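Local coordinates for ferrichrome ABC transporter substrate-binding protein (Staphylococcus pseudintermedius, PDB 5FLY) that probably binds ferric hydroxamate siderophores such as ferrichrome outside the cell membrane and hands them to an ABC transporter for iron uptake, at residues W137-H151 / L265-L279. Residues are numbered along the deposited sequence; the frame is centred on the assembly and turned at random.
Sequences WEKQTAQDSKDIKAH and LDVIRKDLKKQLLAL
Trp-137 reaches across to the other helix with the six-membered end of its indole, CH2 lying 3.7 Å from Leu-265 CB and CZ3 beside Arg-269 CD. It can do so because CG stands anti to the backbone N (chi1 170°), which brings the far end of the ring up to Leu-265 and Arg-269; NE1, at the other end of the indole, is hydrogen-bonded to Tyr-113 OH. Gln-140 lays its CG over one face of the Arg-269 guanidinium, while Thr-141 CG2 lies over the centre of one face of the Trp-137 ring and also touches Arg-269 CD. Asp-144 is the hub of a salt-bridge network. Its OD2 takes a fairly straight bond from Arg-269 NH1 (3.1 Å, 157°) on its syn side, though tilted out of the carboxylate plane, and its OD1 is gripped from opposite faces of the carboxylate by Gln-140 NE2 and Lys-273 NZ, the latter at 2.6 Å. Extended beyond CG, Lys-273 carries its ammonium group on to the anti lone pair of Asp-147 OD2 (3.1 Å); the two acids probably keep this lysine charged. Beyond the charges the contact turns apolar: Ile-148 CD1 meets Leu-276 CD1 at 4.0 Å, and Leu-277 CD2 fits against His-151 CB. The imidazole of His-151 then closes the row, NE2 donating nearly in its ring plane to Leu-279 O (2.7 Å). Segments 137-151 and 265-278 run nearly parallel, at 20°, and illustrate how long basic side chains, here Arg-269 and Lys-273, can serve as knobs when acids of the facing helix pair with their ends; they join helix 262-278 to the long helix 127-152, which links the two lobes as the single interdomain helix does in class III solute-binding proteins.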
# COMPACT_ATOMS: atom_id res chain seq x y z
N TRP A 137 0.12 -8.68 -14.33
CA TRP A 137 0.94 -8.49 -13.13
C TRP A 137 1.55 -9.80 -12.64
O TRP A 137 2.72 -9.88 -12.27
CB TRP A 137 0.08 -7.83 -12.04
CG TRP A 137 0.73 -7.79 -10.69
CD1 TRP A 137 0.49 -8.61 -9.63
CD2 TRP A 137 1.71 -6.85 -10.26
NE1 TRP A 137 1.27 -8.24 -8.56
CE2 TRP A 137 2.04 -7.17 -8.93
CE3 TRP A 137 2.35 -5.78 -10.88
CZ2 TRP A 137 2.98 -6.43 -8.20
CZ3 TRP A 137 3.29 -5.05 -10.15
CH2 TRP A 137 3.59 -5.39 -8.84
N GLU A 138 0.75 -10.86 -12.64
CA GLU A 138 1.21 -12.14 -12.12
C GLU A 138 2.28 -12.75 -13.02
O GLU A 138 3.26 -13.31 -12.55
CB GLU A 138 0.03 -13.10 -11.95
CG GLU A 138 -0.83 -12.70 -10.76
CD GLU A 138 -2.05 -13.56 -10.58
OE1 GLU A 138 -2.58 -14.08 -11.59
OE2 GLU A 138 -2.49 -13.69 -9.42
N LYS A 139 2.09 -12.61 -14.33
CA LYS A 139 3.05 -13.13 -15.30
C LYS A 139 4.38 -12.37 -15.23
O LYS A 139 5.46 -12.97 -15.25
CB LYS A 139 2.45 -13.05 -16.71
CG LYS A 139 3.31 -13.64 -17.80
CD LYS A 139 2.63 -13.55 -19.17
CE LYS A 139 1.44 -14.49 -19.29
NZ LYS A 139 1.82 -15.93 -19.10
N GLN A 140 4.32 -11.05 -15.09
CA GLN A 140 5.53 -10.23 -15.00
C GLN A 140 6.29 -10.54 -13.72
O GLN A 140 7.52 -10.76 -13.75
CB GLN A 140 5.16 -8.74 -15.06
CG GLN A 140 6.34 -7.81 -14.81
CD GLN A 140 7.36 -7.88 -15.91
OE1 GLN A 140 7.03 -7.65 -17.08
NE2 GLN A 140 8.59 -8.22 -15.57
N THR A 141 5.59 -10.55 -12.59
CA THR A 141 6.27 -10.69 -11.30
C THR A 141 6.74 -12.13 -11.07
O THR A 141 7.71 -12.35 -10.33
CB THR A 141 5.38 -10.23 -10.12
OG1 THR A 141 4.11 -10.91 -10.12
CG2 THR A 141 5.14 -8.72 -10.18
N ALA A 142 6.10 -13.09 -11.71
CA ALA A 142 6.59 -14.47 -11.68
C ALA A 142 7.98 -14.53 -12.30
O ALA A 142 8.87 -15.18 -11.75
CB ALA A 142 5.63 -15.40 -12.42
N GLN A 143 8.17 -13.84 -13.42
CA GLN A 143 9.49 -13.81 -14.05
C GLN A 143 10.48 -13.04 -13.19
O GLN A 143 11.61 -13.48 -12.99
CB GLN A 143 9.42 -13.23 -15.46
CG GLN A 143 10.72 -13.30 -16.23
CD GLN A 143 11.25 -14.72 -16.40
OE1 GLN A 143 10.55 -15.61 -16.87
NE2 GLN A 143 12.50 -14.93 -16.00
N ASP A 144 10.05 -11.89 -12.67
CA ASP A 144 10.90 -11.13 -11.77
C ASP A 144 11.41 -11.97 -10.60
O ASP A 144 12.58 -11.88 -10.23
CB ASP A 144 10.15 -9.92 -11.20
CG ASP A 144 9.68 -8.95 -12.27
OD1 ASP A 144 10.24 -8.94 -13.39
OD2 ASP A 144 8.75 -8.17 -11.96
N SER A 145 10.52 -12.77 -10.01
CA SER A 145 10.83 -13.61 -8.86
C SER A 145 11.95 -14.60 -9.20
O SER A 145 12.88 -14.79 -8.41
CB SER A 145 9.57 -14.36 -8.40
OG SER A 145 9.83 -15.16 -7.25
N LYS A 146 11.86 -15.21 -10.38
CA LYS A 146 12.86 -16.15 -10.82
C LYS A 146 14.20 -15.45 -11.03
O LYS A 146 15.25 -16.00 -10.65
CB LYS A 146 12.43 -16.84 -12.11
CG LYS A 146 11.17 -17.67 -11.97
CD LYS A 146 10.67 -18.15 -13.33
CE LYS A 146 9.36 -18.90 -13.19
NZ LYS A 146 8.80 -19.24 -14.53
N ASP A 147 14.17 -14.26 -11.62
CA ASP A 147 15.39 -13.49 -11.88
C ASP A 147 16.08 -13.10 -10.58
O ASP A 147 17.31 -13.21 -10.45
CB ASP A 147 15.11 -12.22 -12.68
CG ASP A 147 14.51 -12.48 -14.05
OD1 ASP A 147 14.65 -13.61 -14.57
OD2 ASP A 147 13.90 -11.55 -14.62
N ILE A 148 15.30 -12.62 -9.62
CA ILE A 148 15.84 -12.20 -8.32
C ILE A 148 16.35 -13.38 -7.50
O ILE A 148 17.42 -13.31 -6.90
CB ILE A 148 14.77 -11.43 -7.51
CG1 ILE A 148 14.43 -10.11 -8.21
CG2 ILE A 148 15.25 -11.16 -6.09
CD1 ILE A 148 13.10 -9.50 -7.77
N LYS A 149 15.62 -14.48 -7.46
CA LYS A 149 16.04 -15.62 -6.65
C LYS A 149 17.26 -16.32 -7.26
O LYS A 149 18.09 -16.88 -6.54
CB LYS A 149 14.87 -16.60 -6.47
CG LYS A 149 13.83 -16.09 -5.48
CD LYS A 149 12.68 -17.05 -5.25
CE LYS A 149 11.71 -16.49 -4.23
NZ LYS A 149 10.59 -17.42 -3.94
N ALA A 150 17.39 -16.25 -8.57
CA ALA A 150 18.58 -16.80 -9.23
C ALA A 150 19.82 -16.00 -8.85
O ALA A 150 20.92 -16.54 -8.74
CB ALA A 150 18.39 -16.80 -10.74
N HIS A 151 19.63 -14.70 -8.64
CA HIS A 151 20.74 -13.80 -8.32
C HIS A 151 21.12 -13.88 -6.85
O HIS A 151 22.31 -13.95 -6.50
CB HIS A 151 20.38 -12.36 -8.69
CG HIS A 151 21.46 -11.38 -8.37
ND1 HIS A 151 22.72 -11.47 -8.93
CD2 HIS A 151 21.49 -10.32 -7.54
CE1 HIS A 151 23.47 -10.49 -8.45
NE2 HIS A 151 22.74 -9.77 -7.61
N LEU A 265 2.45 0.08 -7.53
CA LEU A 265 2.95 -1.27 -7.73
C LEU A 265 3.89 -1.32 -8.93
O LEU A 265 4.96 -1.92 -8.85
CB LEU A 265 1.79 -2.26 -7.90
CG LEU A 265 0.96 -2.62 -6.67
CD1 LEU A 265 -0.30 -3.41 -7.08
CD2 LEU A 265 1.77 -3.39 -5.64
N ASP A 266 3.53 -0.68 -10.04
CA ASP A 266 4.41 -0.69 -11.22
C ASP A 266 5.76 -0.04 -10.91
O ASP A 266 6.81 -0.58 -11.25
CB ASP A 266 3.75 0.02 -12.41
CG ASP A 266 2.66 -0.82 -13.08
OD1 ASP A 266 2.65 -2.06 -12.90
OD2 ASP A 266 1.82 -0.23 -13.81
N VAL A 267 5.73 1.11 -10.25
CA VAL A 267 6.94 1.84 -9.93
C VAL A 267 7.83 1.07 -8.96
O VAL A 267 9.05 0.95 -9.17
CB VAL A 267 6.58 3.23 -9.34
CG1 VAL A 267 7.83 3.96 -8.85
CG2 VAL A 267 5.88 4.06 -10.40
N ILE A 268 7.23 0.54 -7.90
CA ILE A 268 8.04 -0.11 -6.86
C ILE A 268 8.53 -1.48 -7.34
O ILE A 268 9.60 -1.93 -6.94
CB ILE A 268 7.27 -0.27 -5.52
CG1 ILE A 268 6.01 -1.11 -5.67
CG2 ILE A 268 6.94 1.09 -4.94
CD1 ILE A 268 5.43 -1.58 -4.34
N ARG A 269 7.78 -2.14 -8.22
CA ARG A 269 8.21 -3.41 -8.79
C ARG A 269 9.51 -3.16 -9.53
O ARG A 269 10.49 -3.87 -9.36
CB ARG A 269 7.17 -4.00 -9.74
CG ARG A 269 7.56 -5.34 -10.34
CD ARG A 269 6.77 -5.67 -11.61
NE ARG A 269 6.94 -4.67 -12.65
CZ ARG A 269 8.00 -4.58 -13.46
NH1 ARG A 269 8.99 -5.45 -13.36
NH2 ARG A 269 8.07 -3.61 -14.35
N LYS A 270 9.49 -2.12 -10.35
CA LYS A 270 10.64 -1.81 -11.20
C LYS A 270 11.85 -1.43 -10.36
O LYS A 270 12.97 -1.92 -10.60
CB LYS A 270 10.28 -0.67 -12.16
CG LYS A 270 11.22 -0.51 -13.33
CD LYS A 270 10.80 0.64 -14.23
CE LYS A 270 9.47 0.39 -14.92
NZ LYS A 270 9.09 1.53 -15.81
N ASP A 271 11.62 -0.57 -9.38
CA ASP A 271 12.71 -0.06 -8.55
C ASP A 271 13.30 -1.18 -7.70
O ASP A 271 14.52 -1.30 -7.60
CB ASP A 271 12.23 1.08 -7.66
CG ASP A 271 13.36 1.73 -6.87
OD1 ASP A 271 14.34 2.17 -7.51
OD2 ASP A 271 13.28 1.79 -5.63
N LEU A 272 12.45 -1.99 -7.09
CA LEU A 272 12.92 -3.06 -6.23
C LEU A 272 13.69 -4.09 -7.02
O LEU A 272 14.73 -4.57 -6.58
CB LEU A 272 11.76 -3.74 -5.50
CG LEU A 272 11.17 -2.93 -4.36
CD1 LEU A 272 9.91 -3.63 -3.87
CD2 LEU A 272 12.19 -2.76 -3.24
N LYS A 273 13.17 -4.46 -8.18
CA LYS A 273 13.88 -5.43 -9.00
C LYS A 273 15.27 -4.91 -9.35
O LYS A 273 16.25 -5.64 -9.25
CB LYS A 273 13.12 -5.75 -10.29
CG LYS A 273 13.79 -6.84 -11.12
CD LYS A 273 12.94 -7.21 -12.31
CE LYS A 273 13.50 -8.41 -13.06
NZ LYS A 273 12.66 -8.74 -14.24
N LYS A 274 15.34 -3.64 -9.76
CA LYS A 274 16.61 -3.02 -10.13
C LYS A 274 17.60 -3.07 -8.97
O LYS A 274 18.76 -3.46 -9.14
CB LYS A 274 16.41 -1.58 -10.59
CG LYS A 274 17.72 -0.82 -10.84
CD LYS A 274 17.50 0.46 -11.63
CE LYS A 274 16.73 1.50 -10.85
NZ LYS A 274 17.49 1.98 -9.67
N GLN A 275 17.15 -2.66 -7.80
CA GLN A 275 18.06 -2.56 -6.67
C GLN A 275 18.45 -3.95 -6.15
O GLN A 275 19.59 -4.16 -5.75
CB GLN A 275 17.44 -1.70 -5.55
CG GLN A 275 17.29 -0.23 -5.95
CD GLN A 275 17.30 0.72 -4.76
OE1 GLN A 275 18.27 0.79 -4.01
NE2 GLN A 275 16.22 1.48 -4.60
N LEU A 276 17.53 -4.91 -6.21
CA LEU A 276 17.84 -6.27 -5.77
C LEU A 276 18.86 -6.93 -6.70
O LEU A 276 19.78 -7.61 -6.24
CB LEU A 276 16.57 -7.12 -5.66
CG LEU A 276 15.66 -6.75 -4.49
CD1 LEU A 276 14.28 -7.35 -4.64
CD2 LEU A 276 16.28 -7.23 -3.19
N LEU A 277 18.69 -6.73 -8.01
CA LEU A 277 19.59 -7.36 -8.97
C LEU A 277 20.97 -6.67 -8.99
O LEU A 277 21.95 -7.27 -9.44
CB LEU A 277 18.98 -7.35 -10.37
CG LEU A 277 17.80 -8.28 -10.62
CD1 LEU A 277 17.34 -8.15 -12.05
CD2 LEU A 277 18.14 -9.73 -10.30
N ALA A 278 21.03 -5.44 -8.48
CA ALA A 278 22.28 -4.67 -8.43
C ALA A 278 23.14 -5.04 -7.22
O ALA A 278 24.33 -4.69 -7.15
CB ALA A 278 21.98 -3.19 -8.41
N LEU A 279 22.53 -5.75 -6.27
CA LEU A 279 23.24 -6.19 -5.07
C LEU A 279 24.41 -7.11 -5.45
O LEU A 279 24.32 -7.87 -6.42
CB LEU A 279 22.30 -6.91 -4.10
CG LEU A 279 21.20 -6.07 -3.43
CD1 LEU A 279 20.37 -6.95 -2.51
CD2 LEU A 279 21.79 -4.91 -2.67